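Local structure of putative hemin ABC transport system, membrane protein (Burkholderia cenocepacia J2315, 5B57) at residues A[69-74]-A[103-108]; A[133-138]-A[311-316]; A[143-148]-A[171-176]; A[150-155]-A[167-172]. The protein probably serves as the membrane-spanning subunit of an ABC-type heme importer of the FecCD permease family, moving heme across the cell membrane. All coordinates share one frame; numbering follows the deposited sequence.

Interaction 1: residues A[69-74]-A[103-108]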
loop_
_atom_site.group_PDB
_atom_site.type_symbol
_atom_site.label_atom_id
_atom_site.label_comp_id
_atom_site.label_asym_id
_atom_site.label_seq_id
_atom_site.Cartn_x
_atom_site.Cartn_y
_atom_site.Cartn_z
ATOM N N VAL A 69 -38.166 -15.929 11.449
ATOM C CA VAL A 69 -38.224 -17.258 10.856
ATOM C C VAL A 69 -37.108 -18.127 11.407
ATOM O O VAL A 69 -37.277 -19.344 11.529
ATOM C CB VAL A 69 -38.214 -17.199 9.316
ATOM C CG1 VAL A 69 -38.129 -15.785 8.861
ATOM C CG2 VAL A 69 -37.091 -18.054 8.703
ATOM N N ALA A 70 -35.983 -17.529 11.818
ATOM C CA ALA A 70 -34.865 -18.330 12.317
ATOM C C ALA A 70 -35.266 -19.204 13.501
ATOM O O ALA A 70 -34.748 -20.322 13.641
ATOM C CB ALA A 70 -33.697 -17.432 12.709
ATOM N N LEU A 71 -36.183 -18.724 14.358
ATOM C CA LEU A 71 -36.580 -19.494 15.539
ATOM C C LEU A 71 -37.354 -20.754 15.174
ATOM O O LEU A 71 -37.321 -21.735 15.925
ATOM C CB LEU A 71 -37.431 -18.643 16.473
ATOM C CG LEU A 71 -36.726 -17.513 17.198
ATOM C CD1 LEU A 71 -37.733 -16.444 17.557
ATOM C CD2 LEU A 71 -36.027 -18.040 18.441
ATOM N N CYS A 72 -38.042 -20.752 14.033
ATOM C CA CYS A 72 -38.901 -21.847 13.627
ATOM C C CYS A 72 -38.216 -22.913 12.787
ATOM O O CYS A 72 -38.808 -23.984 12.614
ATOM C CB CYS A 72 -40.077 -21.303 12.843
ATOM S SG CYS A 72 -40.884 -20.012 13.727
ATOM N N VAL A 73 -37.008 -22.658 12.267
ATOM C CA VAL A 73 -36.383 -23.603 11.351
ATOM C C VAL A 73 -35.087 -24.219 11.900
ATOM O O VAL A 73 -34.302 -24.740 11.125
ATOM C CB VAL A 73 -36.128 -22.954 9.979
ATOM C CG1 VAL A 73 -37.431 -22.822 9.175
ATOM C CG2 VAL A 73 -35.457 -21.613 10.177
ATOM N N GLY A 74 -34.851 -24.220 13.210
ATOM C CA GLY A 74 -33.677 -24.943 13.692
ATOM C C GLY A 74 -33.843 -26.457 13.696
ATOM O O GLY A 74 -34.542 -27.005 12.842
ATOM N N ILE A 103 -33.050 -22.877 23.898
ATOM C CA ILE A 103 -32.109 -23.505 22.994
ATOM C C ILE A 103 -32.002 -22.737 21.679
ATOM O O ILE A 103 -30.925 -22.637 21.099
ATOM C CB ILE A 103 -32.494 -24.978 22.730
ATOM C CG1 ILE A 103 -33.035 -25.645 23.998
ATOM C CG2 ILE A 103 -31.328 -25.733 22.139
ATOM C CD1 ILE A 103 -32.021 -25.803 25.118
ATOM N N ARG A 104 -33.119 -22.216 21.177
ATOM C CA ARG A 104 -33.039 -21.522 19.903
ATOM C C ARG A 104 -32.621 -20.062 20.075
ATOM O O ARG A 104 -31.594 -19.665 19.497
ATOM C CB ARG A 104 -34.362 -21.624 19.132
ATOM C CG ARG A 104 -34.145 -22.034 17.667
ATOM C CD ARG A 104 -32.895 -21.407 17.058
ATOM N NE ARG A 104 -33.023 -21.170 15.620
ATOM C CZ ARG A 104 -32.211 -21.684 14.700
ATOM N NH1 ARG A 104 -31.212 -22.471 15.068
ATOM N NH2 ARG A 104 -32.389 -21.407 13.414
ATOM N N ALA A 105 -33.396 -19.261 20.836
ATOM C CA ALA A 105 -33.273 -17.824 21.023
ATOM C C ALA A 105 -31.826 -17.402 21.271
ATOM O O ALA A 105 -31.312 -16.581 20.501
ATOM C CB ALA A 105 -34.193 -17.334 22.152
ATOM N N PRO A 106 -31.117 -17.928 22.281
ATOM C CA PRO A 106 -29.736 -17.455 22.492
ATOM C C PRO A 106 -28.865 -17.604 21.264
ATOM O O PRO A 106 -27.944 -16.811 21.060
ATOM C CB PRO A 106 -29.223 -18.334 23.648
ATOM C CG PRO A 106 -30.435 -18.916 24.264
ATOM C CD PRO A 106 -31.397 -19.100 23.120
ATOM N N ARG A 107 -29.143 -18.597 20.427
ATOM C CA ARG A 107 -28.358 -18.768 19.224
ATOM C C ARG A 107 -28.740 -17.733 18.182
ATOM O O ARG A 107 -27.869 -17.153 17.525
ATOM C CB ARG A 107 -28.542 -20.184 18.696
ATOM C CG ARG A 107 -27.912 -20.407 17.370
ATOM C CD ARG A 107 -27.428 -21.815 17.218
ATOM N NE ARG A 107 -26.969 -22.016 15.855
ATOM C CZ ARG A 107 -26.463 -23.157 15.413
ATOM N NH1 ARG A 107 -26.361 -24.190 16.236
ATOM N NH2 ARG A 107 -26.058 -23.267 14.158
ATOM N N VAL A 108 -30.033 -17.460 18.031
ATOM C CA VAL A 108 -30.438 -16.429 17.080
ATOM C C VAL A 108 -29.957 -15.066 17.536
ATOM O O VAL A 108 -29.412 -14.295 16.742
ATOM C CB VAL A 108 -31.960 -16.441 16.865
ATOM C CG1 VAL A 108 -32.350 -15.210 16.111
ATOM C CG2 VAL A 108 -32.367 -17.680 16.086
#

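Interaction 2: residues A[133-138]-A[311-316]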
loop_
_atom_site.group_PDB
_atom_site.type_symbol
_atom_site.label_atom_id
_atom_site.label_comp_id
_atom_site.label_asym_id
_atom_site.label_seq_id
_atom_site.Cartn_x
_atom_site.Cartn_y
_atom_site.Cartn_z
ATOM N N LEU A 133 -9.943 -2.464 3.237
ATOM C CA LEU A 133 -9.434 -3.778 3.626
ATOM C C LEU A 133 -9.042 -3.883 5.090
ATOM O O LEU A 133 -8.540 -4.924 5.489
ATOM C CB LEU A 133 -8.203 -4.157 2.794
ATOM C CG LEU A 133 -8.393 -4.666 1.379
ATOM C CD1 LEU A 133 -7.019 -4.986 0.830
ATOM C CD2 LEU A 133 -9.293 -5.889 1.388
ATOM N N ALA A 134 -9.213 -2.855 5.900
ATOM C CA ALA A 134 -8.948 -3.052 7.316
ATOM C C ALA A 134 -10.033 -3.952 7.906
ATOM O O ALA A 134 -11.221 -3.644 7.808
ATOM C CB ALA A 134 -8.873 -1.707 8.042
ATOM N N ASP A 135 -9.631 -5.089 8.478
ATOM C CA ASP A 135 -10.530 -5.975 9.211
ATOM C C ASP A 135 -10.464 -5.677 10.707
ATOM O O ASP A 135 -9.417 -5.245 11.215
ATOM C CB ASP A 135 -10.170 -7.449 8.981
ATOM C CG ASP A 135 -11.209 -8.423 9.557
ATOM O OD1 ASP A 135 -11.137 -8.735 10.768
ATOM O OD2 ASP A 135 -12.096 -8.890 8.801
ATOM N N PRO A 136 -11.570 -5.883 11.433
ATOM C CA PRO A 136 -11.552 -5.645 12.882
ATOM C C PRO A 136 -10.525 -6.467 13.618
ATOM O O PRO A 136 -10.187 -6.134 14.756
ATOM C CB PRO A 136 -12.966 -6.035 13.310
ATOM C CG PRO A 136 -13.795 -5.735 12.138
ATOM C CD PRO A 136 -12.945 -6.039 10.926
ATOM N N GLY A 137 -10.012 -7.529 13.003
ATOM C CA GLY A 137 -9.053 -8.389 13.682
ATOM C C GLY A 137 -7.789 -7.661 14.065
ATOM O O GLY A 137 -7.360 -7.713 15.224
ATOM N N LEU A 138 -7.203 -6.935 13.100
ATOM C CA LEU A 138 -5.902 -6.270 13.149
ATOM C C LEU A 138 -5.528 -5.596 14.470
ATOM O O LEU A 138 -4.339 -5.381 14.751
ATOM C CB LEU A 138 -5.840 -5.211 12.051
ATOM C CG LEU A 138 -6.103 -5.605 10.614
ATOM C CD1 LEU A 138 -5.863 -4.380 9.749
ATOM C CD2 LEU A 138 -5.188 -6.754 10.215
ATOM N N ILE A 311 -17.276 -11.180 7.709
ATOM C CA ILE A 311 -18.431 -10.273 7.740
ATOM C C ILE A 311 -17.971 -8.822 7.838
ATOM O O ILE A 311 -18.431 -7.966 7.082
ATOM C CB ILE A 311 -19.414 -10.624 8.881
ATOM C CG1 ILE A 311 -20.404 -11.682 8.437
ATOM C CG2 ILE A 311 -20.289 -9.402 9.277
ATOM C CD1 ILE A 311 -19.821 -12.968 8.339
ATOM N N GLY A 312 -17.057 -8.522 8.767
ATOM C CA GLY A 312 -16.607 -7.150 8.975
ATOM C C GLY A 312 -15.913 -6.517 7.773
ATOM O O GLY A 312 -15.672 -5.302 7.789
ATOM N N LEU A 313 -15.553 -7.311 6.752
ATOM C CA LEU A 313 -15.090 -6.785 5.470
ATOM C C LEU A 313 -16.265 -6.592 4.519
ATOM O O LEU A 313 -16.477 -5.490 4.009
ATOM C CB LEU A 313 -14.055 -7.730 4.861
ATOM C CG LEU A 313 -12.581 -7.330 4.717
ATOM C CD1 LEU A 313 -11.921 -7.028 6.042
ATOM C CD2 LEU A 313 -11.813 -8.442 4.035
ATOM N N VAL A 314 -17.064 -7.646 4.325
ATOM C CA VAL A 314 -18.176 -7.632 3.369
ATOM C C VAL A 314 -19.228 -6.584 3.740
ATOM O O VAL A 314 -19.618 -5.754 2.920
ATOM C CB VAL A 314 -18.817 -9.031 3.276
ATOM C CG1 VAL A 314 -20.114 -8.968 2.471
ATOM C CG2 VAL A 314 -17.848 -10.029 2.684
ATOM N N ALA A 315 -19.761 -6.653 4.946
ATOM C CA ALA A 315 -20.935 -5.835 5.219
ATOM C C ALA A 315 -20.660 -4.349 5.042
ATOM O O ALA A 315 -21.366 -3.718 4.243
ATOM C CB ALA A 315 -21.512 -6.180 6.592
ATOM N N PRO A 316 -19.651 -3.733 5.666
ATOM C CA PRO A 316 -19.501 -2.278 5.485
ATOM C C PRO A 316 -19.142 -1.889 4.075
ATOM O O PRO A 316 -19.207 -0.694 3.752
ATOM C CB PRO A 316 -18.387 -1.902 6.467
ATOM C CG PRO A 316 -17.643 -3.110 6.653
ATOM C CD PRO A 316 -18.549 -4.289 6.461
HETATM O O HOH W 1 -14.954 -10.249 10.056
#

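Interaction 3: residues A[143-148]-A[171-176]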
loop_
_atom_site.group_PDB
_atom_site.type_symbol
_atom_site.label_atom_id
_atom_site.label_comp_id
_atom_site.label_asym_id
_atom_site.label_seq_id
_atom_site.Cartn_x
_atom_site.Cartn_y
_atom_site.Cartn_z
ATOM N N SER A 143 -6.370 -12.728 18.056
ATOM C CA SER A 143 -5.257 -13.565 18.485
ATOM C C SER A 143 -5.289 -13.824 19.976
ATOM O O SER A 143 -5.085 -14.959 20.428
ATOM C CB SER A 143 -3.945 -12.891 18.141
ATOM O OG SER A 143 -3.949 -12.474 16.807
ATOM N N GLY A 144 -5.450 -12.766 20.762
ATOM C CA GLY A 144 -5.480 -12.946 22.204
ATOM C C GLY A 144 -6.626 -13.830 22.655
ATOM O O GLY A 144 -6.483 -14.617 23.599
ATOM N N ALA A 145 -7.788 -13.688 22.006
ATOM C CA ALA A 145 -8.889 -14.598 22.278
ATOM C C ALA A 145 -8.430 -16.037 22.074
ATOM O O ALA A 145 -8.510 -16.867 22.995
ATOM C CB ALA A 145 -10.086 -14.250 21.391
ATOM N N ALA A 146 -7.861 -16.318 20.895
ATOM C CA ALA A 146 -7.367 -17.649 20.581
ATOM C C ALA A 146 -6.208 -18.068 21.473
ATOM O O ALA A 146 -6.067 -19.263 21.771
ATOM C CB ALA A 146 -6.964 -17.713 19.120
ATOM N N LEU A 147 -5.370 -17.132 21.925
ATOM C CA LEU A 147 -4.372 -17.526 22.925
ATOM C C LEU A 147 -5.041 -17.880 24.248
ATOM O O LEU A 147 -4.792 -18.950 24.812
ATOM C CB LEU A 147 -3.319 -16.437 23.140
ATOM C CG LEU A 147 -2.184 -16.812 24.116
ATOM C CD1 LEU A 147 -1.472 -18.106 23.709
ATOM C CD2 LEU A 147 -1.174 -15.684 24.262
ATOM N N GLY A 148 -5.908 -16.996 24.752
ATOM C CA GLY A 148 -6.539 -17.244 26.040
ATOM C C GLY A 148 -7.455 -18.451 26.023
ATOM O O GLY A 148 -7.515 -19.215 26.989
ATOM N N VAL A 171 -14.416 -16.011 29.361
ATOM C CA VAL A 171 -13.679 -15.041 30.171
ATOM C C VAL A 171 -12.185 -15.110 29.871
ATOM O O VAL A 171 -11.506 -14.080 29.827
ATOM C CB VAL A 171 -13.992 -15.250 31.667
ATOM C CG1 VAL A 171 -13.081 -14.421 32.547
ATOM C CG2 VAL A 171 -15.434 -14.889 31.943
ATOM N N ALA A 172 -11.653 -16.313 29.634
ATOM C CA ALA A 172 -10.242 -16.433 29.260
ATOM C C ALA A 172 -9.980 -15.784 27.911
ATOM O O ALA A 172 -9.056 -14.983 27.774
ATOM C CB ALA A 172 -9.815 -17.899 29.237
ATOM N N ALA A 173 -10.794 -16.118 26.899
ATOM C CA ALA A 173 -10.644 -15.530 25.565
ATOM C C ALA A 173 -10.745 -14.010 25.618
ATOM O O ALA A 173 -10.037 -13.301 24.885
ATOM C CB ALA A 173 -11.707 -16.111 24.621
ATOM N N PHE A 174 -11.602 -13.494 26.499
ATOM C CA PHE A 174 -11.798 -12.060 26.573
ATOM C C PHE A 174 -10.592 -11.381 27.212
ATOM O O PHE A 174 -10.175 -10.305 26.764
ATOM C CB PHE A 174 -13.088 -11.771 27.339
ATOM C CG PHE A 174 -13.539 -10.348 27.246
ATOM C CD1 PHE A 174 -13.906 -9.800 26.029
ATOM C CD2 PHE A 174 -13.618 -9.551 28.385
ATOM C CE1 PHE A 174 -14.337 -8.467 25.950
ATOM C CE2 PHE A 174 -14.057 -8.204 28.315
ATOM C CZ PHE A 174 -14.413 -7.666 27.105
ATOM N N ALA A 175 -10.010 -11.991 28.251
ATOM C CA ALA A 175 -8.830 -11.400 28.874
ATOM C C ALA A 175 -7.640 -11.424 27.923
ATOM O O ALA A 175 -6.979 -10.403 27.717
ATOM C CB ALA A 175 -8.490 -12.127 30.163
ATOM N N GLY A 176 -7.373 -12.572 27.309
ATOM C CA GLY A 176 -6.308 -12.632 26.326
ATOM C C GLY A 176 -6.548 -11.692 25.160
ATOM O O GLY A 176 -5.619 -11.039 24.666
#

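Interaction 4: residues A[150-155]-A[167-172]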
loop_
_atom_site.group_PDB
_atom_site.type_symbol
_atom_site.label_atom_id
_atom_site.label_comp_id
_atom_site.label_asym_id
_atom_site.label_seq_id
_atom_site.Cartn_x
_atom_site.Cartn_y
_atom_site.Cartn_z
ATOM N N THR A 150 -7.011 -21.099 24.147
ATOM C CA THR A 150 -6.224 -22.322 24.096
ATOM C C THR A 150 -5.436 -22.528 25.384
ATOM O O THR A 150 -5.289 -23.669 25.852
ATOM C CB THR A 150 -5.291 -22.293 22.886
ATOM O OG1 THR A 150 -6.079 -22.167 21.712
ATOM C CG2 THR A 150 -4.506 -23.596 22.763
ATOM N N THR A 151 -4.920 -21.441 25.971
ATOM C CA THR A 151 -4.272 -21.538 27.277
ATOM C C THR A 151 -5.162 -22.263 28.281
ATOM O O THR A 151 -4.687 -23.101 29.056
ATOM C CB THR A 151 -3.922 -20.148 27.794
ATOM O OG1 THR A 151 -3.002 -19.523 26.892
ATOM C CG2 THR A 151 -3.301 -20.242 29.159
ATOM N N LEU A 152 -6.468 -21.975 28.253
ATOM C CA LEU A 152 -7.392 -22.576 29.205
ATOM C C LEU A 152 -7.765 -24.003 28.827
ATOM O O LEU A 152 -7.808 -24.878 29.698
ATOM C CB LEU A 152 -8.667 -21.738 29.339
ATOM C CG LEU A 152 -9.685 -22.422 30.288
ATOM C CD1 LEU A 152 -9.198 -22.476 31.704
ATOM C CD2 LEU A 152 -11.034 -21.780 30.288
ATOM N N ILE A 153 -8.071 -24.260 27.555
ATOM C CA ILE A 153 -8.483 -25.611 27.164
ATOM C C ILE A 153 -7.367 -26.616 27.449
ATOM O O ILE A 153 -7.631 -27.746 27.875
ATOM C CB ILE A 153 -8.921 -25.637 25.686
ATOM C CG1 ILE A 153 -10.144 -24.749 25.433
ATOM C CG2 ILE A 153 -9.148 -27.066 25.186
ATOM C CD1 ILE A 153 -10.650 -24.835 24.013
ATOM N N VAL A 154 -6.104 -26.212 27.257
ATOM C CA VAL A 154 -4.975 -27.142 27.316
ATOM C C VAL A 154 -4.343 -27.212 28.702
ATOM O O VAL A 154 -3.869 -28.283 29.108
ATOM C CB VAL A 154 -3.926 -26.774 26.249
ATOM C CG1 VAL A 154 -2.691 -27.686 26.369
ATOM C CG2 VAL A 154 -4.543 -26.834 24.848
ATOM N N LEU A 155 -4.315 -26.100 29.449
ATOM C CA LEU A 155 -3.828 -26.143 30.821
ATOM C C LEU A 155 -4.979 -26.181 31.812
ATOM O O LEU A 155 -5.113 -25.256 32.624
ATOM C CB LEU A 155 -2.897 -24.961 31.080
ATOM C CG LEU A 155 -1.751 -24.913 30.058
ATOM C CD1 LEU A 155 -0.901 -23.677 30.198
ATOM C CD2 LEU A 155 -0.881 -26.162 30.128
ATOM N N ALA A 167 -18.430 -20.522 32.025
ATOM C CA ALA A 167 -18.042 -19.120 32.014
ATOM C C ALA A 167 -16.524 -18.952 32.067
ATOM O O ALA A 167 -16.033 -17.834 31.911
ATOM C CB ALA A 167 -18.693 -18.374 33.182
ATOM N N ALA A 168 -15.774 -20.043 32.262
ATOM C CA ALA A 168 -14.315 -19.991 32.226
ATOM C C ALA A 168 -13.778 -19.773 30.814
ATOM O O ALA A 168 -12.834 -19.002 30.625
ATOM C CB ALA A 168 -13.724 -21.278 32.810
ATOM N N LEU A 169 -14.365 -20.424 29.800
ATOM C CA LEU A 169 -13.810 -20.282 28.452
ATOM C C LEU A 169 -13.960 -18.854 27.916
ATOM O O LEU A 169 -12.930 -18.210 27.639
ATOM C CB LEU A 169 -14.399 -21.343 27.527
ATOM C CG LEU A 169 -13.704 -21.406 26.165
ATOM C CD1 LEU A 169 -12.208 -21.233 26.248
ATOM C CD2 LEU A 169 -13.971 -22.774 25.642
ATOM N N PRO A 170 -15.173 -18.280 27.790
ATOM C CA PRO A 170 -15.260 -16.911 27.241
ATOM C C PRO A 170 -14.484 -15.876 28.037
ATOM O O PRO A 170 -13.935 -14.938 27.447
ATOM C CB PRO A 170 -16.764 -16.618 27.265
ATOM C CG PRO A 170 -17.273 -17.461 28.359
ATOM C CD PRO A 170 -16.493 -18.746 28.256
ATOM N N VAL A 171 -14.416 -16.011 29.361
ATOM C CA VAL A 171 -13.679 -15.041 30.171
ATOM C C VAL A 171 -12.185 -15.110 29.871
ATOM O O VAL A 171 -11.506 -14.080 29.827
ATOM C CB VAL A 171 -13.992 -15.250 31.667
ATOM C CG1 VAL A 171 -13.081 -14.421 32.547
ATOM C CG2 VAL A 171 -15.434 -14.889 31.943
ATOM N N ALA A 172 -11.653 -16.313 29.634
ATOM C CA ALA A 172 -10.242 -16.433 29.260
ATOM C C ALA A 172 -9.980 -15.784 27.911
ATOM O O ALA A 172 -9.056 -14.983 27.774
ATOM C CB ALA A 172 -9.815 -17.899 29.237
#

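Interaction 1: residues A[69-74]-A[103-108]
A70 and R104 join two helices of the all-helical FecCD permease fold: the closing turn of helix 54-72 lies against the first part of helix 94-128. The A70 methyl turns toward the partner helix and meets V108 CG2 at 3.6 Å, while L343 and L347 of helix 327-352 also touch it. The carbonyl of the same residue is the polar centre of the contact. R104 approaches side-on and gives it both NE (2.8 Å from A70 O) and NH2 (2.6 Å from A70 O), neither bond straight, with N-H...O angles of 136° and 140°. A70 O lies close to the guanidinium plane, and both nitrogens reach it from one face of the A70 carbonyl plane, NE well above it and NH2 less so. R104 is deposited in two conformers, so the grip is certain for this one alone and may be partial. A positive group at this carbonyl, near the C-terminal end of helix 54-72, would probably also suit the helix dipole.

L71 comes next, its CG anti to the carbonyl carbon (chi1 -70°). This sends CD2 alongside the other backbone, 3.8 Å from A105 N and 4.0 Å from R104 CB. Its carbonyl oxygen faces R104 CG, where the arginine chain begins to bend, at chi2 and again at chi3. A105 and P106 touch W242 of helix 242-260, and R107 forms salt bridges with D346 and D357. V73 barely approaches the guanidinium. Finally the less ordered G74 lays its CA over one guanidinium face, 3.7 Å from R104 CZ.

Interaction 2: residues A[133-138]-A[311-316]
D135, whose side chain meets L313 across this contact, uses its OD1 within its own loop: the oxygen accepts the backbone N-H of G137 at 2.8 Å, with an N-H...O angle of 154°. The donor arrives on the anti side of the carboxylate and only slightly out of its plane. With CG anti to the backbone N (chi1 -171°), the other oxygen is turned to the first turn of helix 311-323. There a water bonded to G312 N at 3.0 Å makes a weak, long link to D135 OD2. The L313 side chain crosses the aspartate at about a right angle, its CD1 packing against D135 CB at 3.4 Å and reaching A134 O at 3.9 Å. Earlier in the loop, L133 CD2 approaches L313 CD2 at 4.5 Å, and F372 of helix 360-378 touches both leucines. On the glycine side, P136 CD stands 4.2 Å from G312 O. That carbonyl is hydrogen-bonded by Q126 NE2 of helix 94-128, which also makes a weak bond to A134 O and so spans loop and helix. The arrangement is an Asx turn, set in the loop before helix 141-154 and packed on the N-terminal turn of a neighbouring helix.

Interaction 3: residues A[143-148]-A[171-176]
A GxxxG motif in helix 141-154, formed by G144 and G148, packs against A172, A173 and G176 of helix 168-188. With so little side chain between them, the segments 143-148 and 171-176 come within 6.5 Å, axis to axis, and run in roughly opposite directions at an angle of 136°. Backbone therefore meets backbone. G144 CA lies 3.1 Å from G176 O, and the exchange is returned by G176 CA, 3.4 Å from G144 O; both are CA-H...O contacts. A second reciprocal pair joins A145 and A173, A145 CA approaching A173 O at 3.1 Å and A173 CA approaching A145 O at 3.6 Å. At this pair the two methyls stand side by side, A145 CB to A173 CB 4.1 Å. Toward the far end of the interface the A172 methyl rests on the G148 carbonyl, CB to O 3.5 Å. G144 O also accepts the helical bond of G148 N at 2.7 Å.

Helix 283-305 lies along one flank, where V302 touches A145 and S303 touches A173. Another flank of helix 141-154 is occupied by helix 196-220, on which A146 and L147 pack. Small residues four apart on both helices of the pair, G144 with G148 and A172 with G176, make this a small-xxx-small interface, typical of closely packed transmembrane helices.

Interaction 4: residues A[150-155]-A[167-172]
L152 reaches from the last turns of helix 141-154 to A168 and L169 at the start of helix 168-188, near the closed end of an antiparallel helix hairpin. Here the short segments are 9.3 Å apart, axis to axis, and the gap is filled by aliphatic side chains. L152 leaves its helix toward the partner, with CG anti to the backbone N (chi1 177°), and chi2 of 66° swings CD2 to the front. That methyl lies over the face of the peptide group joining A168 to L169, 3.4 Å from A168 C and 3.6 Å from L169 N. It also meets the A168 methyl, CD2 to CB 3.7 Å. Closer to its root, L152 CB touches A172 CB at 4.0 Å, so one side chain spans a full turn of the opposite helix, from A168 to A172.

I153 takes part through its longer branch. CG1 is anti to the carbonyl carbon (chi1 -63°), and L169 crosses it obliquely. Beyond the hairpin, I153 leans on S228 and L229 of helix 223-234. T150 and T151 touch L217 of helix 196-220, while P170 O accepts a bond from S303 OG of helix 283-305. The L169 methyl CD1 is shared by both partner side chains, lying 4.2 Å from I153 CG1 and 4.2 Å from L152 CD2.

In the fold
From the N terminus, interaction 1 comes first, closing a short loop through helix 80-87 and tying helix 54-72 to helix 94-128. It is complete before the others begin. Interaction 2 then opens in the loop after helix 94-128 and closes only at helix 311-323, about 170 residues later, so it links early and late parts of the chain. Interactions 3 and 4 fall within that long span and share helices 141-154 and 168-188: 150-155 with 167-172 follows on toward the turn of the hairpin, its second segment overlapping 171-176 at V171 and A172. Their centres are about 8 Å apart, whereas interaction 1 lies about 27 Å from each, centre to centre.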